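Local coordinates for protein phosphonomutase (Burkholderia cenocepacia J2315, PDB 4MG4) that is of unassigned specific function but belongs to a phosphomutase family built on a parallel eight-stranded TIM barrel, at residues E67-P70 with R71-M75; V104-T107 with I108-I112; A204-R207 with A208-A212. All blocks are in the same frame, centred on the assembly; numbering follows the deposited sequence. Where two conformers were deposited one is given.

Contact 1: E67-P70 with R71-M75; sequences EQMP and RALMM
The flat group here is the peptide of Pro70, and its carbonyl meets the first turn of helix 71-84. In the plane of this group, Pro70 O accepts the N-H of Met74 at 3.1 Å. The bond is nearly straight, with 166° at the hydrogen. Pro70 is the N-cap, and this bond runs from the cap carbonyl to the fourth residue beyond it. The pyrrolidine ring is puckered and only lightly touched: its CD lies 4.5 Å from CB of Leu73. Phe63, earlier in the same loop, also packs on Pro70.

Beside this bond Met69 reaches over the turn. Its CG is anti to the backbone N (chi1 -174°), and the rest of the chain is extended, which carries the methyl to Leu73. The two side chains cross at about a right angle. Met69 CE sits 3.3 Å from Leu73 CG, tighter than usual carbon contact. The same CE is 3.7 Å from Leu73 CB, so it meets the root of the leucine. Met74 lies farther off, with its CE 4.4 Å from Met69 SD. Val57 of helix 54-60 touches both methionines.

Arg71 turns away from the loop. A bend at chi3 (71°) directs its guanidinium to Glu106, in a salt bridge, and to Thr107. Leu73 also packs on Arg80 of the second subunit.

The chemistry divides by side. The guanidinium of Arg71 pairs with Glu106 of helix 101-113, which probably balances its charge. The carbonyl of Pro70 takes the first i to i+4 bond of helix 71-84, and Met69, Leu73 and Met74 form an apolar group next to it.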
loop_
_atom_site.group_PDB
_atom_site.type_symbol
_atom_site.label_atom_id
_atom_site.label_comp_id
_atom_site.label_asym_id
_atom_site.label_seq_id
_atom_site.Cartn_x
_atom_site.Cartn_y
_atom_site.Cartn_z
ATOM N N GLU A 67 -0.491 6.392 -16.997
ATOM C CA GLU A 67 -1.020 5.136 -17.517
ATOM C C GLU A 67 0.134 4.197 -17.897
ATOM O O GLU A 67 0.091 3.499 -18.918
ATOM C CB GLU A 67 -1.998 5.378 -18.701
ATOM C CG GLU A 67 -3.157 6.355 -18.428
ATOM C CD GLU A 67 -4.099 6.558 -19.632
ATOM O OE1 GLU A 67 -3.874 6.025 -20.721
ATOM O OE2 GLU A 67 -5.081 7.283 -19.534
ATOM N N GLN A 68 1.163 4.161 -17.055
ATOM C CA GLN A 68 2.183 3.167 -17.224
ATOM C C GLN A 68 1.772 1.894 -16.502
ATOM O O GLN A 68 2.100 0.840 -16.959
ATOM C CB GLN A 68 3.596 3.721 -16.962
ATOM C CG GLN A 68 4.205 3.662 -15.589
ATOM C CD GLN A 68 5.730 3.747 -15.696
ATOM O OE1 GLN A 68 6.256 4.623 -16.403
ATOM N NE2 GLN A 68 6.449 2.829 -15.017
ATOM N N MET A 69 0.935 1.966 -15.467
ATOM C CA MET A 69 0.384 0.731 -14.865
ATOM C C MET A 69 -0.634 0.144 -15.835
ATOM O O MET A 69 -1.450 0.872 -16.347
ATOM C CB MET A 69 -0.298 1.055 -13.515
ATOM C CG MET A 69 -0.769 -0.147 -12.729
ATOM S SD MET A 69 -1.226 0.347 -11.037
ATOM C CE MET A 69 -1.906 -1.182 -10.463
ATOM N N PRO A 70 -0.564 -1.163 -16.135
ATOM C CA PRO A 70 -1.569 -1.720 -17.035
ATOM C C PRO A 70 -2.987 -1.569 -16.480
ATOM O O PRO A 70 -3.195 -1.668 -15.265
ATOM C CB PRO A 70 -1.203 -3.206 -17.110
ATOM C CG PRO A 70 0.231 -3.239 -16.814
ATOM C CD PRO A 70 0.474 -2.148 -15.795
ATOM N N ARG A 71 -3.924 -1.329 -17.384
ATOM C CA ARG A 71 -5.319 -1.139 -16.989
ATOM C C ARG A 71 -5.823 -2.301 -16.132
ATOM O O ARG A 71 -6.518 -2.093 -15.163
ATOM C CB ARG A 71 -6.195 -1.011 -18.202
ATOM C CG ARG A 71 -7.608 -0.621 -17.866
ATOM C CD ARG A 71 -8.505 -0.411 -19.081
ATOM N NE ARG A 71 -8.806 -1.668 -19.740
ATOM C CZ ARG A 71 -9.367 -1.778 -20.924
ATOM N NH1 ARG A 71 -9.601 -3.005 -21.419
ATOM N NH2 ARG A 71 -9.725 -0.724 -21.627
ATOM N N ALA A 72 -5.494 -3.530 -16.517
ATOM C CA ALA A 72 -6.010 -4.710 -15.794
ATOM C C ALA A 72 -5.551 -4.758 -14.336
ATOM O O ALA A 72 -6.290 -5.117 -13.443
ATOM C CB ALA A 72 -5.606 -5.976 -16.544
ATOM N N LEU A 73 -4.312 -4.358 -14.112
ATOM C CA LEU A 73 -3.764 -4.248 -12.773
ATOM C C LEU A 73 -4.490 -3.138 -12.003
ATOM O O LEU A 73 -4.853 -3.392 -10.842
ATOM C CB LEU A 73 -2.235 -4.059 -12.802
ATOM C CG LEU A 73 -1.426 -4.315 -11.531
ATOM C CD1 LEU A 73 -1.870 -5.540 -10.743
ATOM C CD2 LEU A 73 0.027 -4.471 -11.979
ATOM N N MET A 74 -4.762 -1.966 -12.609
ATOM C CA MET A 74 -5.588 -0.921 -11.955
ATOM C C MET A 74 -6.956 -1.467 -11.604
ATOM O O MET A 74 -7.443 -1.204 -10.502
ATOM C CB MET A 74 -5.772 0.382 -12.762
ATOM C CG MET A 74 -6.810 1.384 -12.084
ATOM S SD MET A 74 -5.770 2.192 -10.783
ATOM C CE MET A 74 -4.579 3.139 -11.700
ATOM N N MET A 75 -7.560 -2.257 -12.514
ATOM C CA MET A 75 -8.889 -2.761 -12.243
ATOM C C MET A 75 -8.873 -3.760 -11.105
ATOM O O MET A 75 -9.818 -3.826 -10.328
ATOM C CB MET A 75 -9.519 -3.357 -13.512
ATOM C CG MET A 75 -9.697 -2.360 -14.655
ATOM S SD MET A 75 -11.052 -1.209 -14.250
ATOM C CE MET A 75 -10.824 -0.041 -15.577
#

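Contact 2: V104-T107 with I108-I112; sequences VAET and IAMSI
Ser111 bonds to the preceding turn through its backbone, since its N donates to Thr107 O at 2.9 Å. Its hydroxyl also turns back along the helix. OG lies between the backbone N and the carbonyl carbon (chi1 77°), which places it 2.7 Å from Ile108 O. It donates there in the carbonyl plane, on a lone pair. Ile108 O takes a second bond from the N-H of Ile112, so two donors grip this one oxygen. Tyr155 OH is a further partner of Ser111 OG.

The i to i+4 backbone bonds of the helix run through both segments. Ile108 N reaches Val104 O at 3.0 Å and Ala109 N reaches Ala105 O at 2.9 Å. Met110 N bonds in the same way to Glu106 O. The polar ends of Glu106 and Thr107 have partners beyond the helix. Glu106 pairs with Arg71, while the buried hydroxyl of Thr107 bonds to Gly96 O and also meets Arg71.

Packing between the side chains themselves is light. The branch CG1 of Ile108 is anti to its own carbonyl carbon (chi1 -64°) and lies back over the previous turn, 3.4 Å from Val104 O. It is 4.5 Å from Val104 CG1. The methyl of Ala109 rests 3.5 Å from Ala105 O.

These residues make up most of helix 101-113, which links strand 89-92 to strand 118-122 in a beta-alpha-beta unit. Val104 and Ile108 face strand 118-122 through Leu121 and Cys119. Ala105, Ile108 and Ile112 pack on alanines of the next helix, 134-150.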
loop_
_atom_site.group_PDB
_atom_site.type_symbol
_atom_site.label_atom_id
_atom_site.label_comp_id
_atom_site.label_asym_id
_atom_site.label_seq_id
_atom_site.Cartn_x
_atom_site.Cartn_y
_atom_site.Cartn_z
ATOM N N VAL A 104 -11.938 4.198 -24.742
ATOM C CA VAL A 104 -12.295 4.809 -23.466
ATOM C C VAL A 104 -13.639 4.227 -22.978
ATOM O O VAL A 104 -13.854 4.017 -21.798
ATOM C CB VAL A 104 -12.364 6.328 -23.629
ATOM C CG1 VAL A 104 -12.877 6.985 -22.344
ATOM C CG2 VAL A 104 -11.016 6.906 -24.012
ATOM N N ALA A 105 -14.591 3.996 -23.868
ATOM C CA ALA A 105 -15.871 3.394 -23.449
ATOM C C ALA A 105 -15.644 2.054 -22.788
ATOM O O ALA A 105 -16.257 1.764 -21.755
ATOM C CB ALA A 105 -16.793 3.230 -24.634
ATOM N N GLU A 106 -14.761 1.230 -23.375
ATOM C CA GLU A 106 -14.418 -0.083 -22.793
ATOM C C GLU A 106 -13.835 0.102 -21.383
ATOM O O GLU A 106 -14.171 -0.591 -20.454
ATOM C CB GLU A 106 -13.443 -0.858 -23.666
ATOM C CG GLU A 106 -13.003 -2.203 -23.085
ATOM C CD GLU A 106 -12.117 -3.032 -24.048
ATOM O OE1 GLU A 106 -12.473 -3.209 -25.214
ATOM O OE2 GLU A 106 -11.061 -3.531 -23.611
ATOM N N THR A 107 -12.949 1.046 -21.218
ATOM C CA THR A 107 -12.362 1.326 -19.907
ATOM C C THR A 107 -13.439 1.661 -18.866
ATOM O O THR A 107 -13.449 1.175 -17.754
ATOM C CB THR A 107 -11.314 2.446 -20.014
ATOM O OG1 THR A 107 -10.231 1.999 -20.849
ATOM C CG2 THR A 107 -10.753 2.837 -18.639
ATOM N N ILE A 108 -14.352 2.573 -19.212
ATOM C CA ILE A 108 -15.415 2.929 -18.306
ATOM C C ILE A 108 -16.289 1.719 -17.998
ATOM O O ILE A 108 -16.659 1.457 -16.859
ATOM C CB ILE A 108 -16.313 4.023 -18.924
ATOM C CG1 ILE A 108 -15.477 5.259 -19.109
ATOM C CG2 ILE A 108 -17.669 4.141 -18.202
ATOM C CD1 ILE A 108 -15.256 5.939 -17.898
ATOM N N ALA A 109 -16.621 0.955 -19.020
ATOM C CA ALA A 109 -17.430 -0.235 -18.823
ATOM C C ALA A 109 -16.733 -1.194 -17.904
ATOM O O ALA A 109 -17.381 -1.803 -17.067
ATOM C CB ALA A 109 -17.770 -0.938 -20.160
ATOM N N MET A 110 -15.423 -1.345 -18.037
ATOM C CA MET A 110 -14.679 -2.194 -17.109
ATOM C C MET A 110 -14.678 -1.652 -15.669
ATOM O O MET A 110 -14.746 -2.426 -14.717
ATOM C CB MET A 110 -13.278 -2.429 -17.621
ATOM C CG MET A 110 -13.380 -3.094 -18.961
ATOM S SD MET A 110 -13.584 -4.871 -18.784
ATOM C CE MET A 110 -15.075 -5.538 -18.167
ATOM N N SER A 111 -14.629 -0.324 -15.506
ATOM C CA SER A 111 -14.662 0.267 -14.175
ATOM C C SER A 111 -15.970 -0.049 -13.490
ATOM O O SER A 111 -16.002 -0.262 -12.290
ATOM C CB SER A 111 -14.390 1.777 -14.209
ATOM O OG SER A 111 -15.553 2.500 -14.651
ATOM N N ILE A 112 -17.058 -0.087 -14.252
ATOM C CA ILE A 112 -18.393 -0.369 -13.742
ATOM C C ILE A 112 -18.477 -1.839 -13.313
ATOM O O ILE A 112 -18.986 -2.162 -12.219
ATOM C CB ILE A 112 -19.458 -0.011 -14.806
ATOM C CG1 ILE A 112 -19.549 1.536 -14.923
ATOM C CG2 ILE A 112 -20.786 -0.567 -14.410
ATOM C CD1 ILE A 112 -20.277 2.052 -16.124
#

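Contact 3: A204-R207 with A208-A212; sequences ALIR and ALTAA
Thr210 lies one turn beyond Ile206 and meets it with a methyl. Thr210 CG2 is 4.2 Å from Ile206 CG2, and the two side chains cross obliquely. The torsions set this up. In Thr210 the methyl is anti to the carbonyl carbon, while OG1 sits between the backbone N and that carbon (chi1 64°). The methyl therefore leans back on the previous turn, 3.4 Å from Ile206 O. The hydroxyl oxygen is 3.1 Å from Arg207 O, and it is hydrogen-bonded to Tyr234 O.

Ile206 places CG2 anti to its backbone N, on the side where Thr210 stands. Arg207 runs extended from CG to NE and leaves the helix. Its guanidinium forms a salt bridge with Glu233, and the side chain also touches Tyr234. The CB of Leu209 lies 3.4 Å from Leu205 O. The methyl of Ala208 sits 3.6 Å from Ala204 O.

Four regular backbone bonds join the segments. Thr210 N donates to Ile206 O at 2.9 Å, with an angle of 167° at the hydrogen. Ala208, Leu209 and Ala211 bond likewise to the residues four before them.

The segment is most of helix 203-212, between strands 194-196 and 217-220. Leu209 packs on Val217 of the following strand and on Leu177 and Leu181 of helix 174-190. On another flank, Ile206 meets Leu231 and Tyr234 of helix 228-234.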
loop_
_atom_site.group_PDB
_atom_site.type_symbol
_atom_site.label_atom_id
_atom_site.label_comp_id
_atom_site.label_asym_id
_atom_site.label_seq_id
_atom_site.Cartn_x
_atom_site.Cartn_y
_atom_site.Cartn_z
ATOM N N ALA A 204 -10.735 34.593 -6.633
ATOM C CA ALA A 204 -11.569 35.288 -7.578
ATOM C C ALA A 204 -11.895 34.401 -8.766
ATOM O O ALA A 204 -13.013 34.454 -9.291
ATOM C CB ALA A 204 -10.881 36.517 -8.120
ATOM N N LEU A 205 -10.868 33.689 -9.254
ATOM C CA LEU A 205 -11.129 32.781 -10.372
ATOM C C LEU A 205 -12.045 31.612 -9.994
ATOM O O LEU A 205 -12.899 31.224 -10.805
ATOM C CB LEU A 205 -9.834 32.304 -11.012
ATOM C CG LEU A 205 -8.967 33.385 -11.695
ATOM C CD1 LEU A 205 -7.668 32.735 -12.160
ATOM C CD2 LEU A 205 -9.606 34.163 -12.825
ATOM N N ILE A 206 -11.886 31.072 -8.791
ATOM C CA ILE A 206 -12.731 29.943 -8.340
ATOM C C ILE A 206 -14.171 30.455 -8.253
ATOM O O ILE A 206 -15.092 29.780 -8.711
ATOM C CB ILE A 206 -12.265 29.332 -7.026
ATOM C CG1 ILE A 206 -10.924 28.619 -7.183
ATOM C CG2 ILE A 206 -13.333 28.332 -6.515
ATOM C CD1 ILE A 206 -10.252 28.355 -5.868
ATOM N N ARG A 207 -14.379 31.667 -7.711
ATOM C CA ARG A 207 -15.726 32.225 -7.622
ATOM C C ARG A 207 -16.364 32.372 -8.987
ATOM O O ARG A 207 -17.549 32.066 -9.195
ATOM C CB ARG A 207 -15.695 33.589 -6.938
ATOM C CG ARG A 207 -15.403 33.535 -5.445
ATOM C CD ARG A 207 -15.536 34.963 -4.912
ATOM N NE ARG A 207 -15.092 35.084 -3.529
ATOM C CZ ARG A 207 -15.789 34.783 -2.435
ATOM N NH1 ARG A 207 -16.978 34.191 -2.526
ATOM N NH2 ARG A 207 -15.243 34.962 -1.258
ATOM N N ALA A 208 -15.586 32.888 -9.933
ATOM C CA ALA A 208 -16.074 33.067 -11.295
ATOM C C ALA A 208 -16.437 31.759 -11.963
ATOM O O ALA A 208 -17.452 31.642 -12.665
ATOM C CB ALA A 208 -15.058 33.822 -12.147
ATOM N N LEU A 209 -15.610 30.760 -11.670
ATOM C CA LEU A 209 -15.839 29.402 -12.171
ATOM C C LEU A 209 -17.111 28.786 -11.647
ATOM O O LEU A 209 -17.872 28.225 -12.412
ATOM C CB LEU A 209 -14.638 28.529 -11.797
ATOM C CG LEU A 209 -14.703 27.099 -12.285
ATOM C CD1 LEU A 209 -14.809 26.959 -13.787
ATOM C CD2 LEU A 209 -13.494 26.335 -11.732
ATOM N N THR A 210 -17.300 28.821 -10.334
ATOM C CA THR A 210 -18.484 28.213 -9.760
ATOM C C THR A 210 -19.769 28.982 -10.170
ATOM O O THR A 210 -20.815 28.353 -10.332
ATOM C CB THR A 210 -18.398 28.126 -8.224
ATOM O OG1 THR A 210 -18.362 29.447 -7.662
ATOM C CG2 THR A 210 -17.192 27.304 -7.718
ATOM N N ALA A 211 -19.666 30.295 -10.369
ATOM C CA ALA A 211 -20.813 31.130 -10.853
ATOM C C ALA A 211 -21.258 30.731 -12.259
ATOM O O ALA A 211 -22.459 30.691 -12.538
ATOM C CB ALA A 211 -20.460 32.599 -10.813
ATOM N N ALA A 212 -20.298 30.412 -13.136
ATOM C CA ALA A 212 -20.554 30.160 -14.551
ATOM C C ALA A 212 -20.578 28.703 -14.965
ATOM O O ALA A 212 -21.073 28.400 -16.057
ATOM C CB ALA A 212 -19.531 30.913 -15.411
#

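Along the chain the three contacts come in series. Each stays within one continuous segment, so none closes a long loop and none nest or cross. Contact 1 starts helix 71-84, after strand 50-52 and helix 54-60. Contact 2 follows on helix 101-113, past strand 89-92. These two touch: Arg71 reaches across to Glu106 and Thr107, and Met75 packs on the backbone of Thr107 and Ser111. They thus tie two successive outer helices of the barrel together. Contact 3 lies much later, between strands 194-196 and 217-220, on the opposite side of the chain's centre. Its centre is about 35 Å from that of contact 1 and 32 Å from that of contact 2.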